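PDB 3G7Q: valine-pyruvate aminotransferase from Salmonella typhimurium, which catalyses the pyridoxal 5'-phosphate-dependent transfer of an amino group from valine to pyruvate, giving 3-methyl-2-oxobutanoate and alanine. Local coordinates for residues Gln316-Ile319 against Ala320-Arg324; Ile351-Glu354 against Leu355-Gln358. All coordinates share one frame; numbering follows the deposited sequence.

Contact 1 of 2, residues Gln316-Ile319 against Ala320-Arg324; sequences QQTI and AIIRR
T318 and I322 meet on the buried side of helix 299-325, one turn apart. I322 N donates to T318 O at 2.9 Å, nearly straight at 171°, and the I322 side chain folds back over the same carbonyl. Its CG1 stands beside the backbone N (chi1 -68°), which brings I322 CG1 to 3.3 Å from T318 O. I321 repeats the pattern a residue earlier, with I321 CG1 3.4 Å from Q317 O, the acceptor of its own N-H. This side is tightly packed: strand 341-345 covers T318 and I322 through L342, I399 of helix 396-416 lies against T318 and I321, and the buried hydroxyl T318 OG1 is satisfied within the helix by R314 O. I319 and R323 run side by side in the same direction, I319 CG2 4.2 Å from R323 CG, and form the flank packed on I333 of strand 332-334. Beyond that methylene the R323 chain bends at chi2 and spends its guanidinium on main-chain carbonyls of neighbouring loops, NH1 on C331 and L326 and NH2 on E163. The solvent side is looser: exposed A320 rests its CB on Q317 O (3.5 Å) and Q316 O (3.6 Å), beside the partly exposed Q317. The contact is thus joined by i to i+4 backbone bonds, with branched apolar chains against the carbonyls of the preceding turn, as in an amphipathic helix packed against both a sheet and another helix.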
loop_
_atom_site.group_PDB
_atom_site.type_symbol
_atom_site.label_atom_id
_atom_site.label_comp_id
_atom_site.label_asym_id
_atom_site.label_seq_id
_atom_site.Cartn_x
_atom_site.Cartn_y
_atom_site.Cartn_z
ATOM N N GLN A 316 1.759 15.748 30.033
ATOM C CA GLN A 316 1.572 16.446 31.300
ATOM C C GLN A 316 1.771 17.950 31.139
ATOM O O GLN A 316 1.028 18.772 31.707
ATOM C CB GLN A 316 2.528 15.876 32.352
ATOM C CG GLN A 316 2.139 14.483 32.809
ATOM C CD GLN A 316 2.892 14.088 34.087
ATOM O OE1 GLN A 316 4.114 14.190 34.150
ATOM N NE2 GLN A 316 2.158 13.648 35.089
ATOM N N GLN A 317 2.789 18.324 30.383
ATOM C CA GLN A 317 3.056 19.735 30.126
ATOM C C GLN A 317 1.905 20.393 29.376
ATOM O O GLN A 317 1.478 21.508 29.709
ATOM C CB GLN A 317 4.352 19.865 29.329
ATOM C CG GLN A 317 5.591 19.604 30.174
ATOM C CD GLN A 317 6.861 19.361 29.385
ATOM O OE1 GLN A 317 7.939 19.165 29.971
ATOM N NE2 GLN A 317 6.746 19.327 28.067
ATOM N N THR A 318 1.369 19.692 28.386
ATOM C CA THR A 318 0.257 20.233 27.593
ATOM C C THR A 318 -1.015 20.415 28.421
ATOM O O THR A 318 -1.726 21.436 28.298
ATOM C CB THR A 318 0.001 19.323 26.375
ATOM O OG1 THR A 318 1.209 19.246 25.590
ATOM C CG2 THR A 318 -1.176 19.848 25.534
ATOM N N ILE A 319 -1.318 19.458 29.293
ATOM C CA ILE A 319 -2.470 19.611 30.166
ATOM C C ILE A 319 -2.294 20.828 31.056
ATOM O O ILE A 319 -3.239 21.575 31.295
ATOM C CB ILE A 319 -2.720 18.337 30.996
ATOM C CG1 ILE A 319 -3.242 17.232 30.068
ATOM C CG2 ILE A 319 -3.747 18.608 32.124
ATOM C CD1 ILE A 319 -3.389 15.846 30.723
ATOM N N ALA A 320 -1.088 21.018 31.571
ATOM C CA ALA A 320 -0.823 22.162 32.445
ATOM C C ALA A 320 -1.058 23.485 31.687
ATOM O O ALA A 320 -1.590 24.421 32.272
ATOM C CB ALA A 320 0.584 22.115 33.013
ATOM N N ILE A 321 -0.671 23.533 30.408
ATOM C CA ILE A 321 -0.893 24.724 29.562
ATOM C C ILE A 321 -2.388 24.942 29.439
ATOM O O ILE A 321 -2.886 26.036 29.700
ATOM C CB ILE A 321 -0.235 24.596 28.169
ATOM C CG1 ILE A 321 1.296 24.600 28.265
ATOM C CG2 ILE A 321 -0.672 25.751 27.235
ATOM C CD1 ILE A 321 2.005 24.220 26.932
ATOM N N ILE A 322 -3.121 23.890 29.090
ATOM C CA ILE A 322 -4.574 23.976 28.955
ATOM C C ILE A 322 -5.212 24.523 30.224
ATOM O O ILE A 322 -6.045 25.441 30.182
ATOM C CB ILE A 322 -5.206 22.601 28.603
ATOM C CG1 ILE A 322 -4.793 22.160 27.179
ATOM C CG2 ILE A 322 -6.754 22.646 28.723
ATOM C CD1 ILE A 322 -5.190 20.724 26.856
ATOM N N ARG A 323 -4.819 23.968 31.361
ATOM C CA ARG A 323 -5.414 24.378 32.635
ATOM C C ARG A 323 -5.096 25.825 33.059
ATOM O O ARG A 323 -5.827 26.408 33.880
ATOM C CB ARG A 323 -5.049 23.358 33.706
ATOM C CG ARG A 323 -5.767 22.021 33.499
ATOM C CD ARG A 323 -7.205 22.135 33.910
ATOM N NE ARG A 323 -8.021 20.929 33.643
ATOM C CZ ARG A 323 -9.084 20.836 32.855
ATOM N NH1 ARG A 323 -9.559 21.894 32.199
ATOM N NH2 ARG A 323 -9.709 19.661 32.770
ATOM N N ARG A 324 -4.055 26.430 32.498
ATOM C CA ARG A 324 -3.811 27.862 32.751
ATOM C C ARG A 324 -4.873 28.708 32.097
ATOM O O ARG A 324 -5.118 29.821 32.534
ATOM C CB ARG A 324 -2.447 28.293 32.269
ATOM C CG ARG A 324 -1.350 27.799 33.210
ATOM C CD ARG A 324 -0.028 28.461 32.987
ATOM N NE ARG A 324 0.703 27.908 31.877
ATOM C CZ ARG A 324 0.975 28.537 30.735
ATOM N NH1 ARG A 324 0.599 29.797 30.484
ATOM N NH2 ARG A 324 1.674 27.879 29.830
#

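Contact 2 of 2, residues Ile351-Glu354 against Leu355-Gln358; sequences ITTE and LLYQ
Chi1 of 68° puts T352 OG1 between its own backbone N and carbonyl carbon, from where it reaches forward to L355 N; chi1 of 64° in I351 likewise swings CG1 round so that CD1 lies 3.9 Å from L356 N. T352 is the N-cap of helix 353-362: L355 N donates to T352 OG1 at 3.1 Å, and the carbonyl of T352 takes L356 N at 3.0 Å, in the carbonyl plane and almost straight (173°). Outside this polar grip, I351 and L355 cross at about a right angle, with I351 CB 4.2 Å from L355 CD2, while I351 CD1 comes to 4.2 Å from L356 CB. L356 continues inward to L406 and I410 of helix 396-416. Further along, Y357 N bonds to T353 O from well above the carbonyl plane, and the phenol hydroxyl is held by D23. E354 O has two partners: a weak bond from Q358 N at 3.3 Å and a water that donates to it at 2.8 Å. The same water accepts from Q358 NE2, tying the bent amide side chain back to the turn. E354 itself directs OE1 to H385. T352 OG1 and O thus accept the L355 and L356 N-H groups, which no preceding turn serves; the water separately links the E354 carbonyl to the Q358 amide, and I351 lays an apolar side chain across L355 and against L356 beside the capped turn.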
loop_
_atom_site.group_PDB
_atom_site.type_symbol
_atom_site.label_atom_id
_atom_site.label_comp_id
_atom_site.label_asym_id
_atom_site.label_seq_id
_atom_site.Cartn_x
_atom_site.Cartn_y
_atom_site.Cartn_z
ATOM N N ILE A 351 -22.634 26.083 21.480
ATOM C CA ILE A 351 -22.500 26.019 20.049
ATOM C C ILE A 351 -21.877 24.659 19.765
ATOM O O ILE A 351 -21.357 24.026 20.681
ATOM C CB ILE A 351 -21.592 27.136 19.425
ATOM C CG1 ILE A 351 -20.130 27.049 19.878
ATOM C CG2 ILE A 351 -22.217 28.552 19.662
ATOM C CD1 ILE A 351 -19.224 27.961 19.059
ATOM N N THR A 352 -21.949 24.213 18.514
ATOM C CA THR A 352 -21.297 22.938 18.164
ATOM C C THR A 352 -19.806 23.119 17.912
ATOM O O THR A 352 -19.333 24.208 17.597
ATOM C CB THR A 352 -21.891 22.329 16.904
ATOM O OG1 THR A 352 -21.553 23.154 15.784
ATOM C CG2 THR A 352 -23.411 22.179 17.014
ATOM N N THR A 353 -19.049 22.028 17.992
ATOM C CA THR A 353 -17.629 22.112 17.698
ATOM C C THR A 353 -17.378 22.177 16.189
ATOM O O THR A 353 -16.259 22.493 15.765
ATOM C CB THR A 353 -16.810 21.016 18.421
ATOM O OG1 THR A 353 -17.384 19.749 18.181
ATOM C CG2 THR A 353 -16.783 21.278 19.943
ATOM N N GLU A 354 -18.401 21.888 15.367
ATOM C CA GLU A 354 -18.282 22.190 13.942
ATOM C C GLU A 354 -18.179 23.722 13.778
ATOM O O GLU A 354 -17.354 24.236 13.008
ATOM C CB GLU A 354 -19.474 21.654 13.153
ATOM C CG GLU A 354 -19.480 20.116 12.965
ATOM C CD GLU A 354 -19.920 19.284 14.164
ATOM O OE1 GLU A 354 -20.552 19.756 15.133
ATOM O OE2 GLU A 354 -19.588 18.094 14.138
ATOM N N LEU A 355 -19.012 24.452 14.495
ATOM C CA LEU A 355 -18.960 25.919 14.417
ATOM C C LEU A 355 -17.678 26.453 15.064
ATOM O O LEU A 355 -17.008 27.315 14.505
ATOM C CB LEU A 355 -20.198 26.564 15.028
ATOM C CG LEU A 355 -20.238 28.097 14.962
ATOM C CD1 LEU A 355 -20.021 28.666 13.519
ATOM C CD2 LEU A 355 -21.569 28.589 15.535
ATOM N N LEU A 356 -17.357 25.943 16.236
ATOM C CA LEU A 356 -16.101 26.315 16.900
ATOM C C LEU A 356 -14.906 26.092 15.963
ATOM O O LEU A 356 -14.039 26.951 15.838
ATOM C CB LEU A 356 -15.912 25.518 18.169
ATOM C CG LEU A 356 -14.788 26.038 19.087
ATOM C CD1 LEU A 356 -15.033 27.488 19.593
ATOM C CD2 LEU A 356 -14.580 25.056 20.266
ATOM N N TYR A 357 -14.890 24.959 15.266
ATOM C CA TYR A 357 -13.832 24.664 14.300
ATOM C C TYR A 357 -13.663 25.777 13.258
ATOM O O TYR A 357 -12.543 26.140 12.911
ATOM C CB TYR A 357 -14.145 23.343 13.569
ATOM C CG TYR A 357 -13.254 23.086 12.360
ATOM C CD1 TYR A 357 -13.586 23.552 11.093
ATOM C CD2 TYR A 357 -12.095 22.343 12.490
ATOM C CE1 TYR A 357 -12.759 23.300 10.000
ATOM C CE2 TYR A 357 -11.257 22.112 11.402
ATOM C CZ TYR A 357 -11.605 22.575 10.169
ATOM O OH TYR A 357 -10.766 22.313 9.112
ATOM N N GLN A 358 -14.768 26.284 12.725
ATOM C CA GLN A 358 -14.706 27.363 11.725
ATOM C C GLN A 358 -14.100 28.627 12.337
ATOM O O GLN A 358 -13.315 29.334 11.703
ATOM C CB GLN A 358 -16.089 27.668 11.145
ATOM C CG GLN A 358 -16.682 26.504 10.336
ATOM C CD GLN A 358 -15.853 26.160 9.111
ATOM O OE1 GLN A 358 -15.269 27.051 8.482
ATOM N NE2 GLN A 358 -15.807 24.876 8.755
HETATM O O HOH W 1 -17.204 23.062 10.437
#

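Both contacts join residues three to five apart along a helix or at its start, and both are partly buried. Contact 1 lies far along the long helix 299-325, whereas contact 2 opens the short helix 353-362. Their centres are about 22 Å apart and their nearest atoms about 12 Å apart, without touching. Helix 396-416 borders both, meeting T318, I321 and I322 in one and I351 and L356 in the other, and each also packs on strands of the same six-stranded mixed sheet. Their chemistry follows position: residues 316-324 rely on regular main-chain bonding and isoleucines, while residues 351-358 add a threonine cap and a bridging water to a leucine-isoleucine patch.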